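Local coordinates for protein glutamate--LysW ligase ArgX (Sulfolobus tokodaii, PDB 3VPC) that probably catalyses the ATP-dependent joining of glutamate to the C-terminal glutamate of the carrier protein LysW in arginine biosynthesis, at residues D176-A181 / Y190-P195; E168-K173 / D237-P242; E232-D237 / N249-V254; V55-A60 / V80-G85. One frame throughout, in Å; residues are numbered along the deposited sequence.

Contact 1: residues D176-A181 / Y190-P195. With ADP (adenosine-5'-diphosphate), chain E.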
# COMPACT_ATOMS: atom_id res chain seq x y z
N ASP A 176 10.05 -29.06 -7.52
CA ASP A 176 10.65 -28.02 -8.36
C ASP A 176 12.07 -28.43 -8.71
O ASP A 176 12.76 -29.07 -7.90
CB ASP A 176 10.71 -26.67 -7.62
CG ASP A 176 10.64 -25.46 -8.55
OD1 ASP A 176 11.16 -25.50 -9.69
OD2 ASP A 176 10.05 -24.44 -8.14
N ILE A 177 12.51 -28.07 -9.91
CA ILE A 177 13.91 -28.27 -10.26
C ILE A 177 14.55 -26.89 -10.38
O ILE A 177 14.00 -25.99 -11.03
CB ILE A 177 14.10 -29.10 -11.54
CG1 ILE A 177 13.59 -30.55 -11.34
CG2 ILE A 177 15.58 -29.11 -11.95
CD1 ILE A 177 13.55 -31.40 -12.63
N ARG A 178 15.68 -26.69 -9.71
CA ARG A 178 16.41 -25.45 -9.83
C ARG A 178 17.80 -25.70 -10.42
O ARG A 178 18.53 -26.59 -9.96
CB ARG A 178 16.50 -24.73 -8.48
CG ARG A 178 17.42 -23.50 -8.50
CD ARG A 178 17.16 -22.56 -7.35
NE ARG A 178 15.80 -22.07 -7.39
CZ ARG A 178 15.19 -21.39 -6.42
NH1 ARG A 178 15.84 -21.12 -5.28
NH2 ARG A 178 13.93 -20.99 -6.59
N CYS A 179 18.15 -24.91 -11.43
CA CYS A 179 19.45 -25.04 -12.06
C CYS A 179 20.18 -23.71 -12.01
O CYS A 179 19.54 -22.65 -11.85
CB CYS A 179 19.29 -25.51 -13.52
SG CYS A 179 18.26 -26.98 -13.74
N ILE A 180 21.50 -23.75 -12.12
CA ILE A 180 22.30 -22.54 -12.25
C ILE A 180 23.21 -22.63 -13.47
O ILE A 180 23.82 -23.68 -13.74
CB ILE A 180 23.15 -22.22 -10.98
CG1 ILE A 180 22.24 -21.85 -9.81
CG2 ILE A 180 24.12 -21.06 -11.24
CD1 ILE A 180 22.97 -21.36 -8.56
N ALA A 181 23.32 -21.51 -14.18
CA ALA A 181 24.20 -21.43 -15.33
C ALA A 181 25.10 -20.22 -15.19
O ALA A 181 24.70 -19.16 -14.66
CB ALA A 181 23.39 -21.34 -16.63
N TYR A 190 19.22 -29.26 -8.98
CA TYR A 190 18.73 -30.08 -7.87
C TYR A 190 17.21 -29.95 -7.81
O TYR A 190 16.65 -29.07 -8.47
CB TYR A 190 19.39 -29.68 -6.54
CG TYR A 190 18.98 -28.33 -5.99
CD1 TYR A 190 19.65 -27.17 -6.36
CD2 TYR A 190 17.92 -28.22 -5.08
CE1 TYR A 190 19.28 -25.92 -5.86
CE2 TYR A 190 17.54 -26.97 -4.56
CZ TYR A 190 18.22 -25.83 -4.96
OH TYR A 190 17.87 -24.59 -4.48
N ALA A 191 16.56 -30.83 -7.05
CA ALA A 191 15.12 -30.77 -6.85
C ALA A 191 14.75 -30.23 -5.48
O ALA A 191 15.46 -30.45 -4.48
CB ALA A 191 14.48 -32.13 -7.09
N ARG A 192 13.63 -29.50 -5.43
CA ARG A 192 13.01 -29.07 -4.18
C ARG A 192 11.65 -29.74 -4.14
O ARG A 192 10.78 -29.44 -4.97
CB ARG A 192 12.85 -27.55 -4.15
CG ARG A 192 14.07 -26.76 -4.62
CD ARG A 192 13.67 -25.56 -5.49
NE ARG A 192 13.29 -24.41 -4.67
CZ ARG A 192 12.44 -23.45 -5.05
NH1 ARG A 192 12.18 -22.46 -4.21
NH2 ARG A 192 11.85 -23.48 -6.24
N ASN A 193 11.45 -30.67 -3.21
CA ASN A 193 10.19 -31.39 -3.11
C ASN A 193 9.12 -30.66 -2.30
O ASN A 193 9.43 -29.95 -1.35
CB ASN A 193 10.40 -32.81 -2.57
CG ASN A 193 11.29 -33.65 -3.46
OD1 ASN A 193 10.81 -34.50 -4.21
ND2 ASN A 193 12.59 -33.42 -3.38
N ILE A 194 7.87 -30.81 -2.72
CA ILE A 194 6.73 -30.21 -2.03
C ILE A 194 6.48 -30.97 -0.71
O ILE A 194 6.32 -32.20 -0.73
CB ILE A 194 5.46 -30.23 -2.92
CG1 ILE A 194 5.69 -29.42 -4.21
CG2 ILE A 194 4.25 -29.69 -2.17
CD1 ILE A 194 4.67 -29.71 -5.32
N PRO A 195 6.45 -30.25 0.43
CA PRO A 195 6.17 -30.83 1.75
C PRO A 195 4.70 -31.23 1.90
O PRO A 195 3.83 -30.57 1.32
CB PRO A 195 6.52 -29.68 2.71
CG PRO A 195 6.29 -28.46 1.92
CD PRO A 195 6.74 -28.80 0.53
PB ADP E . 7.87 -17.08 -6.70
O1B ADP E . 8.63 -16.25 -7.74
O2B ADP E . 8.72 -18.14 -6.00
O3B ADP E . 7.17 -16.20 -5.69
PA ADP E . 6.86 -19.21 -8.41
O1A ADP E . 6.19 -19.17 -9.78
O2A ADP E . 8.32 -19.68 -8.30
O3A ADP E . 6.70 -17.86 -7.55
O5' ADP E . 6.06 -20.37 -7.66
C5' ADP E . 6.29 -20.76 -6.32
C4' ADP E . 5.96 -22.25 -6.27
O4' ADP E . 4.63 -22.53 -6.71
C3' ADP E . 6.84 -23.02 -7.24
O3' ADP E . 7.98 -23.43 -6.52
C2' ADP E . 6.03 -24.22 -7.62
O2' ADP E . 6.11 -25.17 -6.53
C1' ADP E . 4.62 -23.68 -7.56
N9 ADP E . 4.06 -23.30 -8.87
C8 ADP E . 4.14 -22.08 -9.46
N7 ADP E . 3.48 -22.08 -10.64
C5 ADP E . 2.95 -23.31 -10.81
C6 ADP E . 2.12 -23.98 -11.84
N6 ADP E . 1.73 -23.30 -12.94
N1 ADP E . 1.77 -25.28 -11.64
C2 ADP E . 2.17 -25.94 -10.53
N3 ADP E . 2.92 -25.40 -9.54
C4 ADP E . 3.32 -24.10 -9.63
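D176 and R192 meet twice, through backbone and through side chain. Their backbones form an antiparallel hydrogen-bonded pair, D176 N to R192 O and R192 N to D176 O, both 2.7 Å; R178 and Y190 repeat the pattern two residues on, and I177 and A191 between them form the non-hydrogen-bonded pair. There the CA of A191 lies 3.1 Å from D176 O, a CA-H...O contact.

The charged contacts gather on the face that carries D176, R178, Y190 and R192. D176 OD2 forms a salt bridge with R192 NH2 (2.8 Å), reached at the edge of the guanidinium, and the same oxygen accepts the hydrogen bond from ADP O3' (2.8 Å). Bends at chi2 and chi3 of R192 bring its guanidinium to the D176 carboxylate. Over one face of that guanidinium lies R178 NH2, 3.3 Å from R192 CZ, the two planes 32° apart. This pairing of like charges is probably eased by the carboxylates close by, since R178 NE forms a salt bridge with D237, a magnesium ligand.

The aliphatic part of R178 runs along Y190, CB over one face of the ring, 4.0 Å from CE1, and CD near OH. A leucine in place of R178 would probably leave the D237 carboxylate without its salt-bridge partner and the R192 guanidinium without the R178 group over it.

A disulfide between C179 and C189 ties the same two strands on the other face. The whole is a beta hairpin of the ATP-grasp fold, its polar face lining the ribose side of the nucleotide site, where R192 probably also binds substrate.

Contact 2: residues E168-K173 / D237-P242. With ADP (adenosine-5'-diphosphate), chain E.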
# COMPACT_ATOMS: atom_id res chain seq x y z
N GLU A 168 -2.10 -23.12 -16.28
CA GLU A 168 -2.36 -24.52 -16.02
C GLU A 168 -1.72 -24.86 -14.68
O GLU A 168 -0.68 -24.31 -14.32
CB GLU A 168 -1.77 -25.41 -17.11
CG GLU A 168 -0.21 -25.45 -17.15
CD GLU A 168 0.31 -26.39 -18.20
OE1 GLU A 168 -0.15 -27.56 -18.24
OE2 GLU A 168 1.16 -25.97 -19.00
N TYR A 169 -2.38 -25.76 -13.94
CA TYR A 169 -1.81 -26.28 -12.71
C TYR A 169 -1.03 -27.56 -13.02
O TYR A 169 -1.61 -28.58 -13.43
CB TYR A 169 -2.93 -26.56 -11.68
CG TYR A 169 -2.42 -27.13 -10.37
CD1 TYR A 169 -1.23 -26.67 -9.82
CD2 TYR A 169 -3.13 -28.13 -9.69
CE1 TYR A 169 -0.75 -27.18 -8.62
CE2 TYR A 169 -2.65 -28.66 -8.49
CZ TYR A 169 -1.45 -28.18 -7.96
OH TYR A 169 -0.95 -28.65 -6.76
N ILE A 170 0.28 -27.50 -12.84
CA ILE A 170 1.15 -28.60 -13.22
C ILE A 170 1.41 -29.49 -12.01
O ILE A 170 1.90 -29.05 -10.99
CB ILE A 170 2.50 -28.13 -13.81
CG1 ILE A 170 2.25 -27.32 -15.09
CG2 ILE A 170 3.38 -29.36 -14.13
CD1 ILE A 170 3.45 -26.56 -15.59
N GLN A 171 1.06 -30.76 -12.13
CA GLN A 171 1.26 -31.68 -11.03
C GLN A 171 1.56 -33.03 -11.59
O GLN A 171 0.68 -33.69 -12.16
CB GLN A 171 0.08 -31.69 -10.06
CG GLN A 171 -1.27 -31.85 -10.70
CD GLN A 171 -2.37 -31.91 -9.67
OE1 GLN A 171 -2.12 -32.16 -8.49
NE2 GLN A 171 -3.60 -31.69 -10.11
N TYR A 172 2.82 -33.41 -11.47
CA TYR A 172 3.36 -34.57 -12.13
C TYR A 172 4.22 -35.31 -11.13
O TYR A 172 3.86 -36.40 -10.67
CB TYR A 172 4.15 -34.11 -13.37
CG TYR A 172 4.57 -35.20 -14.33
CD1 TYR A 172 5.89 -35.29 -14.76
CD2 TYR A 172 3.66 -36.15 -14.80
CE1 TYR A 172 6.29 -36.29 -15.64
CE2 TYR A 172 4.05 -37.16 -15.67
CZ TYR A 172 5.37 -37.22 -16.09
OH TYR A 172 5.78 -38.20 -16.95
N LYS A 173 5.34 -34.71 -10.73
CA LYS A 173 6.29 -35.41 -9.87
C LYS A 173 6.50 -34.82 -8.48
O LYS A 173 7.34 -35.31 -7.72
CB LYS A 173 7.62 -35.64 -10.60
CG LYS A 173 7.88 -37.11 -10.95
CD LYS A 173 7.54 -37.46 -12.40
CE LYS A 173 7.63 -38.97 -12.65
NZ LYS A 173 6.36 -39.69 -12.29
N ASP A 237 14.34 -22.00 -12.74
CA ASP A 237 13.37 -22.89 -12.12
C ASP A 237 12.53 -23.60 -13.18
O ASP A 237 11.91 -22.94 -14.05
CB ASP A 237 12.46 -22.15 -11.11
CG ASP A 237 13.22 -21.64 -9.88
OD1 ASP A 237 14.40 -22.00 -9.70
OD2 ASP A 237 12.63 -20.87 -9.09
N ILE A 238 12.50 -24.92 -13.08
CA ILE A 238 11.87 -25.82 -14.05
C ILE A 238 10.78 -26.68 -13.40
O ILE A 238 10.94 -27.15 -12.29
CB ILE A 238 12.94 -26.82 -14.63
CG1 ILE A 238 14.02 -26.08 -15.44
CG2 ILE A 238 12.27 -27.93 -15.45
CD1 ILE A 238 13.55 -25.59 -16.77
N LEU A 239 9.67 -26.89 -14.11
CA LEU A 239 8.69 -27.85 -13.65
C LEU A 239 8.62 -29.00 -14.63
O LEU A 239 8.62 -28.80 -15.85
CB LEU A 239 7.31 -27.21 -13.43
CG LEU A 239 7.31 -26.10 -12.37
CD1 LEU A 239 6.03 -25.29 -12.44
CD2 LEU A 239 7.50 -26.65 -10.96
N GLU A 240 8.55 -30.22 -14.10
CA GLU A 240 8.27 -31.37 -14.94
C GLU A 240 6.79 -31.37 -15.34
O GLU A 240 5.92 -31.07 -14.52
CB GLU A 240 8.65 -32.67 -14.22
CG GLU A 240 10.15 -32.78 -14.00
CD GLU A 240 10.52 -33.60 -12.77
OE1 GLU A 240 10.01 -33.31 -11.66
OE2 GLU A 240 11.35 -34.54 -12.92
N HIS A 241 6.54 -31.70 -16.59
CA HIS A 241 5.22 -31.65 -17.18
C HIS A 241 4.96 -32.95 -17.92
O HIS A 241 5.81 -33.39 -18.69
CB HIS A 241 5.16 -30.50 -18.19
CG HIS A 241 3.80 -30.23 -18.72
ND1 HIS A 241 2.99 -29.23 -18.21
CD2 HIS A 241 3.09 -30.81 -19.71
CE1 HIS A 241 1.85 -29.21 -18.87
NE2 HIS A 241 1.88 -30.16 -19.79
N PRO A 242 3.78 -33.57 -17.71
CA PRO A 242 3.42 -34.85 -18.36
C PRO A 242 3.56 -34.88 -19.89
O PRO A 242 4.00 -35.89 -20.44
CB PRO A 242 1.96 -35.09 -17.92
CG PRO A 242 1.52 -33.82 -17.23
CD PRO A 242 2.76 -33.15 -16.73
PB ADP E . 7.87 -17.08 -6.70
O1B ADP E . 8.63 -16.25 -7.74
O2B ADP E . 8.72 -18.14 -6.00
O3B ADP E . 7.17 -16.20 -5.69
PA ADP E . 6.86 -19.21 -8.41
O1A ADP E . 6.19 -19.17 -9.78
O2A ADP E . 8.32 -19.68 -8.30
O3A ADP E . 6.70 -17.86 -7.55
O5' ADP E . 6.06 -20.37 -7.66
C5' ADP E . 6.29 -20.76 -6.32
C4' ADP E . 5.96 -22.25 -6.27
O4' ADP E . 4.63 -22.53 -6.71
C3' ADP E . 6.84 -23.02 -7.24
O3' ADP E . 7.98 -23.43 -6.52
C2' ADP E . 6.03 -24.22 -7.62
O2' ADP E . 6.11 -25.17 -6.53
C1' ADP E . 4.62 -23.68 -7.56
N9 ADP E . 4.06 -23.30 -8.87
C8 ADP E . 4.14 -22.08 -9.46
N7 ADP E . 3.48 -22.08 -10.64
C5 ADP E . 2.95 -23.31 -10.81
C6 ADP E . 2.12 -23.98 -11.84
N6 ADP E . 1.73 -23.30 -12.94
N1 ADP E . 1.77 -25.28 -11.64
C2 ADP E . 2.17 -25.94 -10.53
N3 ADP E . 2.92 -25.40 -9.54
C4 ADP E . 3.32 -24.10 -9.63
O HOH W 1 5.82 -31.54 -11.86
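I170 and Y172 reach strand 237-241 through their first torsions. With chi1 at -61°, I170 sets CG2 anti to its backbone N and 3.1 Å from E240 O, while CG1 and CD1 run to the edge of the H241 ring. Y172 swings CG anti to its own N (chi1 -169°), which carries the phenol across P242. The CA of P242 stands over one face of that ring, 3.8 Å from its centroid and 18° off the normal, a CH-pi contact; P242 CD adds to it at 3.6 Å from Y172 CG. E240 CB meets the ring at its edge, in plane.

I170 CD1 also touches L239 CD1 at 4.3 Å, near the adenine. A water donates to E240 O (2.7 Å) and accepts a weak bond from K173 N, bridging the segments. The carboxylate of E240 turns to R175 in a salt bridge, and that of E168 to K244.

E168 O accepts from ADP N6, and I170 N gives a nearly straight bond to ADP N1 (2.9 Å). Both bonds come from main-chain atoms, consistent with recognition of the adenine edge, while the loop between strands 164-168 and 175-182 meets the end of strand 233-241 mainly through apolar groups and one water.

Contact 3: residues E232-D237 / N249-V254. With ADP (adenosine-5'-diphosphate), chain E.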
# COMPACT_ATOMS: atom_id res chain seq x y z
N GLU A 232 24.11 -14.20 -17.73
CA GLU A 232 25.51 -14.55 -17.52
C GLU A 232 25.73 -15.29 -16.21
O GLU A 232 26.66 -16.09 -16.08
CB GLU A 232 26.36 -13.29 -17.56
CG GLU A 232 27.65 -13.52 -18.25
CD GLU A 232 28.36 -12.24 -18.67
OE1 GLU A 232 27.75 -11.17 -18.71
OE2 GLU A 232 29.55 -12.34 -18.98
N PHE A 233 24.86 -15.02 -15.23
CA PHE A 233 24.86 -15.77 -13.99
C PHE A 233 23.44 -15.77 -13.45
O PHE A 233 23.02 -14.80 -12.79
CB PHE A 233 25.85 -15.15 -13.00
CG PHE A 233 25.90 -15.84 -11.66
CD1 PHE A 233 25.81 -17.23 -11.56
CD2 PHE A 233 26.02 -15.09 -10.49
CE1 PHE A 233 25.87 -17.88 -10.30
CE2 PHE A 233 26.09 -15.72 -9.23
CZ PHE A 233 26.00 -17.12 -9.14
N VAL A 234 22.70 -16.84 -13.73
CA VAL A 234 21.28 -16.91 -13.38
C VAL A 234 20.95 -18.28 -12.79
O VAL A 234 21.66 -19.27 -13.05
CB VAL A 234 20.38 -16.63 -14.63
CG1 VAL A 234 20.72 -15.28 -15.27
CG2 VAL A 234 20.56 -17.73 -15.69
N SER A 235 19.87 -18.36 -12.01
CA SER A 235 19.23 -19.64 -11.76
C SER A 235 18.00 -19.79 -12.64
O SER A 235 17.44 -18.78 -13.13
CB SER A 235 18.86 -19.84 -10.29
OG SER A 235 17.94 -18.85 -9.85
N ILE A 236 17.61 -21.04 -12.87
CA ILE A 236 16.46 -21.37 -13.70
C ILE A 236 15.61 -22.35 -12.92
O ILE A 236 16.10 -23.40 -12.48
CB ILE A 236 16.87 -22.02 -15.06
CG1 ILE A 236 18.01 -21.25 -15.75
CG2 ILE A 236 15.62 -22.11 -16.01
CD1 ILE A 236 19.47 -21.66 -15.29
N ASP A 237 14.34 -22.00 -12.74
CA ASP A 237 13.37 -22.89 -12.12
C ASP A 237 12.53 -23.60 -13.18
O ASP A 237 11.91 -22.94 -14.05
CB ASP A 237 12.46 -22.15 -11.11
CG ASP A 237 13.22 -21.64 -9.88
OD1 ASP A 237 14.40 -22.00 -9.70
OD2 ASP A 237 12.63 -20.87 -9.09
N ASN A 249 9.73 -22.13 -15.52
CA ASN A 249 8.82 -21.36 -14.68
C ASN A 249 9.34 -19.97 -14.32
O ASN A 249 8.57 -19.02 -14.28
CB ASN A 249 8.48 -22.12 -13.40
CG ASN A 249 7.44 -21.39 -12.56
OD1 ASN A 249 6.40 -20.97 -13.08
ND2 ASN A 249 7.70 -21.24 -11.29
N GLU A 250 10.64 -19.87 -14.05
CA GLU A 250 11.26 -18.65 -13.50
C GLU A 250 12.71 -18.61 -13.96
O GLU A 250 13.33 -19.66 -14.12
CB GLU A 250 11.35 -18.74 -11.96
CG GLU A 250 10.24 -18.12 -11.15
CD GLU A 250 10.48 -16.63 -10.91
OE1 GLU A 250 11.24 -16.25 -9.99
OE2 GLU A 250 9.90 -15.83 -11.66
N LEU A 251 13.25 -17.40 -14.15
CA LEU A 251 14.70 -17.18 -14.05
C LEU A 251 15.01 -16.17 -12.95
O LEU A 251 14.22 -15.26 -12.70
CB LEU A 251 15.30 -16.74 -15.38
CG LEU A 251 15.58 -17.91 -16.34
CD1 LEU A 251 14.47 -18.07 -17.38
CD2 LEU A 251 16.94 -17.76 -16.99
N ASN A 252 16.15 -16.31 -12.30
CA ASN A 252 16.51 -15.38 -11.23
C ASN A 252 17.83 -14.74 -11.59
O ASN A 252 18.79 -15.45 -11.87
CB ASN A 252 16.62 -16.10 -9.88
CG ASN A 252 16.75 -15.13 -8.71
OD1 ASN A 252 17.17 -13.96 -8.88
ND2 ASN A 252 16.36 -15.59 -7.51
N ASP A 253 17.86 -13.40 -11.62
CA ASP A 253 19.07 -12.66 -12.01
C ASP A 253 20.05 -12.37 -10.87
O ASP A 253 21.19 -11.98 -11.10
CB ASP A 253 18.67 -11.37 -12.72
CG ASP A 253 17.82 -10.49 -11.84
OD1 ASP A 253 18.39 -9.68 -11.08
OD2 ASP A 253 16.59 -10.63 -11.90
N VAL A 254 19.60 -12.54 -9.63
CA VAL A 254 20.51 -12.51 -8.48
C VAL A 254 20.32 -13.84 -7.74
O VAL A 254 19.72 -13.88 -6.66
CB VAL A 254 20.30 -11.27 -7.55
CG1 VAL A 254 21.43 -11.17 -6.51
CG2 VAL A 254 20.28 -9.98 -8.35
PB ADP E . 7.87 -17.08 -6.70
O1B ADP E . 8.63 -16.25 -7.74
O2B ADP E . 8.72 -18.14 -6.00
O3B ADP E . 7.17 -16.20 -5.69
PA ADP E . 6.86 -19.21 -8.41
O1A ADP E . 6.19 -19.17 -9.78
O2A ADP E . 8.32 -19.68 -8.30
O3A ADP E . 6.70 -17.86 -7.55
O5' ADP E . 6.06 -20.37 -7.66
C5' ADP E . 6.29 -20.76 -6.32
C4' ADP E . 5.96 -22.25 -6.27
O4' ADP E . 4.63 -22.53 -6.71
C3' ADP E . 6.84 -23.02 -7.24
O3' ADP E . 7.98 -23.43 -6.52
C2' ADP E . 6.03 -24.22 -7.62
O2' ADP E . 6.11 -25.17 -6.53
C1' ADP E . 4.62 -23.68 -7.56
N9 ADP E . 4.06 -23.30 -8.87
C8 ADP E . 4.14 -22.08 -9.46
N7 ADP E . 3.48 -22.08 -10.64
C5 ADP E . 2.95 -23.31 -10.81
C6 ADP E . 2.12 -23.98 -11.84
N6 ADP E . 1.73 -23.30 -12.94
N1 ADP E . 1.77 -25.28 -11.64
C2 ADP E . 2.17 -25.94 -10.53
N3 ADP E . 2.92 -25.40 -9.54
C4 ADP E . 3.32 -24.10 -9.63
O HOH W 2 13.95 -17.99 -9.18
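D237 O takes N-H groups from two successive residues, N249 N at 2.8 Å and E250 N in a weak bond at 3.3 Å. This is a classic beta bulge, N249 and E250 both facing D237. D237 N in turn gives to E250 O (2.9 Å), and S235 and N252 exchange two bonds as an antiparallel hydrogen-bonded pair.

With CG anti to its backbone N (chi1 -175°), N249 sends ND2 to ADP O1A at 3.0 Å, while its OD1 accepts from K127. A leucine at N249 would probably leave ADP O1A without this amide donor and K127 with one acceptor fewer.

D237 and E250 project together from the sheet, their CB atoms 3.7 Å apart and their carboxylate planes 56° apart. Both are magnesium ligands, as is N252, so the shared face of the hairpin groups the metal-binding side chains. A water donates to D237 OD2 and, weakly, to E250 OE1; K87 forms a salt bridge with E250, as R178 does with D237. N252 OD1 accepts from V254 N, forming an Asx turn where the strand ends. The S235 hydroxyl packs against N252 CB on this metal-binding face.

On the reverse face L251 CD2 touches both V234 CG2 (3.8 Å) and I236 CG1 (3.9 Å).

This apolar side lies against helix 216-229, where V222, V226 and V229 meet it. Strand 245-252 is outermost in the five-stranded antiparallel sheet of this chain; strand 175-182 flanks 233-241 on its other side, and helix 78-84 touches L251 and D253.

Contact 4: residues V55-A60 / V80-G85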
# COMPACT_ATOMS: atom_id res chain seq x y z
N VAL A 55 20.10 -7.49 -2.98
CA VAL A 55 19.03 -8.43 -2.66
C VAL A 55 17.68 -7.93 -3.18
O VAL A 55 16.76 -8.71 -3.37
CB VAL A 55 18.94 -8.65 -1.14
CG1 VAL A 55 17.74 -9.51 -0.78
CG2 VAL A 55 20.21 -9.31 -0.62
N SER A 56 17.55 -6.64 -3.40
CA SER A 56 16.29 -6.13 -3.93
C SER A 56 16.41 -5.81 -5.42
O SER A 56 17.45 -5.34 -5.88
CB SER A 56 15.75 -4.95 -3.12
OG SER A 56 16.64 -3.86 -3.14
N MET A 57 15.35 -6.11 -6.17
CA MET A 57 15.39 -5.93 -7.62
C MET A 57 15.71 -4.50 -8.03
O MET A 57 16.59 -4.29 -8.86
CB MET A 57 14.10 -6.42 -8.30
CG MET A 57 14.15 -6.26 -9.85
SD MET A 57 12.67 -6.87 -10.66
CE MET A 57 13.00 -6.35 -12.35
N TYR A 58 15.03 -3.50 -7.45
CA TYR A 58 15.31 -2.11 -7.83
C TYR A 58 16.77 -1.72 -7.61
O TYR A 58 17.38 -1.09 -8.47
CB TYR A 58 14.36 -1.11 -7.14
CG TYR A 58 14.69 -0.75 -5.71
CD1 TYR A 58 14.42 -1.63 -4.66
CD2 TYR A 58 15.24 0.49 -5.40
CE1 TYR A 58 14.71 -1.28 -3.33
CE2 TYR A 58 15.52 0.85 -4.09
CZ TYR A 58 15.25 -0.04 -3.06
OH TYR A 58 15.54 0.32 -1.76
N ARG A 59 17.37 -2.13 -6.50
CA ARG A 59 18.79 -1.85 -6.29
C ARG A 59 19.72 -2.53 -7.29
O ARG A 59 20.68 -1.93 -7.73
CB ARG A 59 19.20 -2.17 -4.86
CG ARG A 59 18.58 -1.19 -3.86
CD ARG A 59 19.22 -1.30 -2.51
NE ARG A 59 18.64 -0.39 -1.53
CZ ARG A 59 18.44 -0.72 -0.26
NH1 ARG A 59 17.92 0.16 0.61
NH2 ARG A 59 18.74 -1.94 0.14
N ALA A 60 19.46 -3.79 -7.61
CA ALA A 60 20.22 -4.51 -8.65
C ALA A 60 20.02 -3.82 -10.00
O ALA A 60 20.98 -3.55 -10.71
CB ALA A 60 19.78 -5.97 -8.72
N VAL A 80 18.78 -7.68 -18.69
CA VAL A 80 18.62 -9.05 -18.20
C VAL A 80 17.91 -9.06 -16.84
O VAL A 80 17.04 -9.88 -16.60
CB VAL A 80 19.99 -9.79 -18.16
CG1 VAL A 80 19.89 -11.12 -17.38
CG2 VAL A 80 20.51 -10.02 -19.60
N ILE A 81 18.26 -8.12 -15.97
CA ILE A 81 17.58 -7.98 -14.68
C ILE A 81 16.10 -7.64 -14.88
O ILE A 81 15.24 -8.17 -14.19
CB ILE A 81 18.28 -6.93 -13.77
CG1 ILE A 81 19.63 -7.47 -13.31
CG2 ILE A 81 17.42 -6.53 -12.55
CD1 ILE A 81 20.69 -6.42 -12.98
N ASN A 82 15.82 -6.74 -15.81
CA ASN A 82 14.44 -6.35 -16.09
C ASN A 82 13.59 -7.52 -16.63
O ASN A 82 12.43 -7.66 -16.26
CB ASN A 82 14.41 -5.15 -17.03
CG ASN A 82 13.89 -3.87 -16.36
OD1 ASN A 82 14.20 -2.76 -16.80
ND2 ASN A 82 13.09 -4.03 -15.29
N VAL A 83 14.18 -8.36 -17.47
CA VAL A 83 13.51 -9.53 -18.02
C VAL A 83 13.36 -10.65 -16.98
O VAL A 83 12.25 -11.15 -16.78
CB VAL A 83 14.19 -10.04 -19.32
CG1 VAL A 83 13.60 -11.35 -19.79
CG2 VAL A 83 14.06 -8.99 -20.43
N CYS A 84 14.46 -11.06 -16.34
CA CYS A 84 14.39 -12.15 -15.36
C CYS A 84 13.50 -11.81 -14.17
O CYS A 84 12.77 -12.67 -13.65
CB CYS A 84 15.80 -12.52 -14.88
SG CYS A 84 16.77 -13.27 -16.16
N GLY A 85 13.56 -10.54 -13.74
CA GLY A 85 12.81 -10.08 -12.59
C GLY A 85 11.30 -10.00 -12.82
O GLY A 85 10.54 -9.76 -11.88
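M57 and I81 begin the apolar contacts, with M57 CG 4.2 Å from I81 CG2. About one turn after M57, A60 CB meets I81 CD1 at 4.4 Å, and that methyl also lies 3.7 Å from A60 O. I81 therefore has a branch for each partner: CG2 beside M57, and CD1, at the end of the longer branch, by A60.

Most of the contacts with backbone and polar atoms are made by the end of M57. Its chain is fully extended, CG anti to the backbone N (chi1 -179°) and the later torsions also near 180°, a straight arm that reaches from one helix to the other. SD comes within 3.7 Å of G85 CA, and CE within 3.4 Å of I81 O, an oxygen that already accepts from G85 N. N82 ND2 approaches CE at 3.7 Å. The absence of a side chain at G85 makes room for the thioether, as a CB there would collide with the methyl.

The two segments belong to helices 57-69 and 78-84 of the pre-ATP-grasp domain. I52 of strand 49-52 backs A60 and I81, D253 of the ATP-grasp domain touches I81, and a second subunit meets Y58, R59 and N82.

Contacts 1 and 3 are buried hairpin pairings in one antiparallel sheet, joined where strands 175-182 and 233-241 run side by side and R178 of contact 1 reaches D237 of contact 3. Contact 2 uses the same strand 233-241, sharing D237, but its touching residues lie at the far end, partly open to solvent, where backbone pairing gives way to ring and aliphatic packing. All three touch ADP: contact 2 at the adenine, contact 1 at the ribose, contact 3 at the phosphates. Contact 4, partly buried, joins two helices of the other domain without polar bonds between them; it misses the nucleotide but abuts contact 3 through D253.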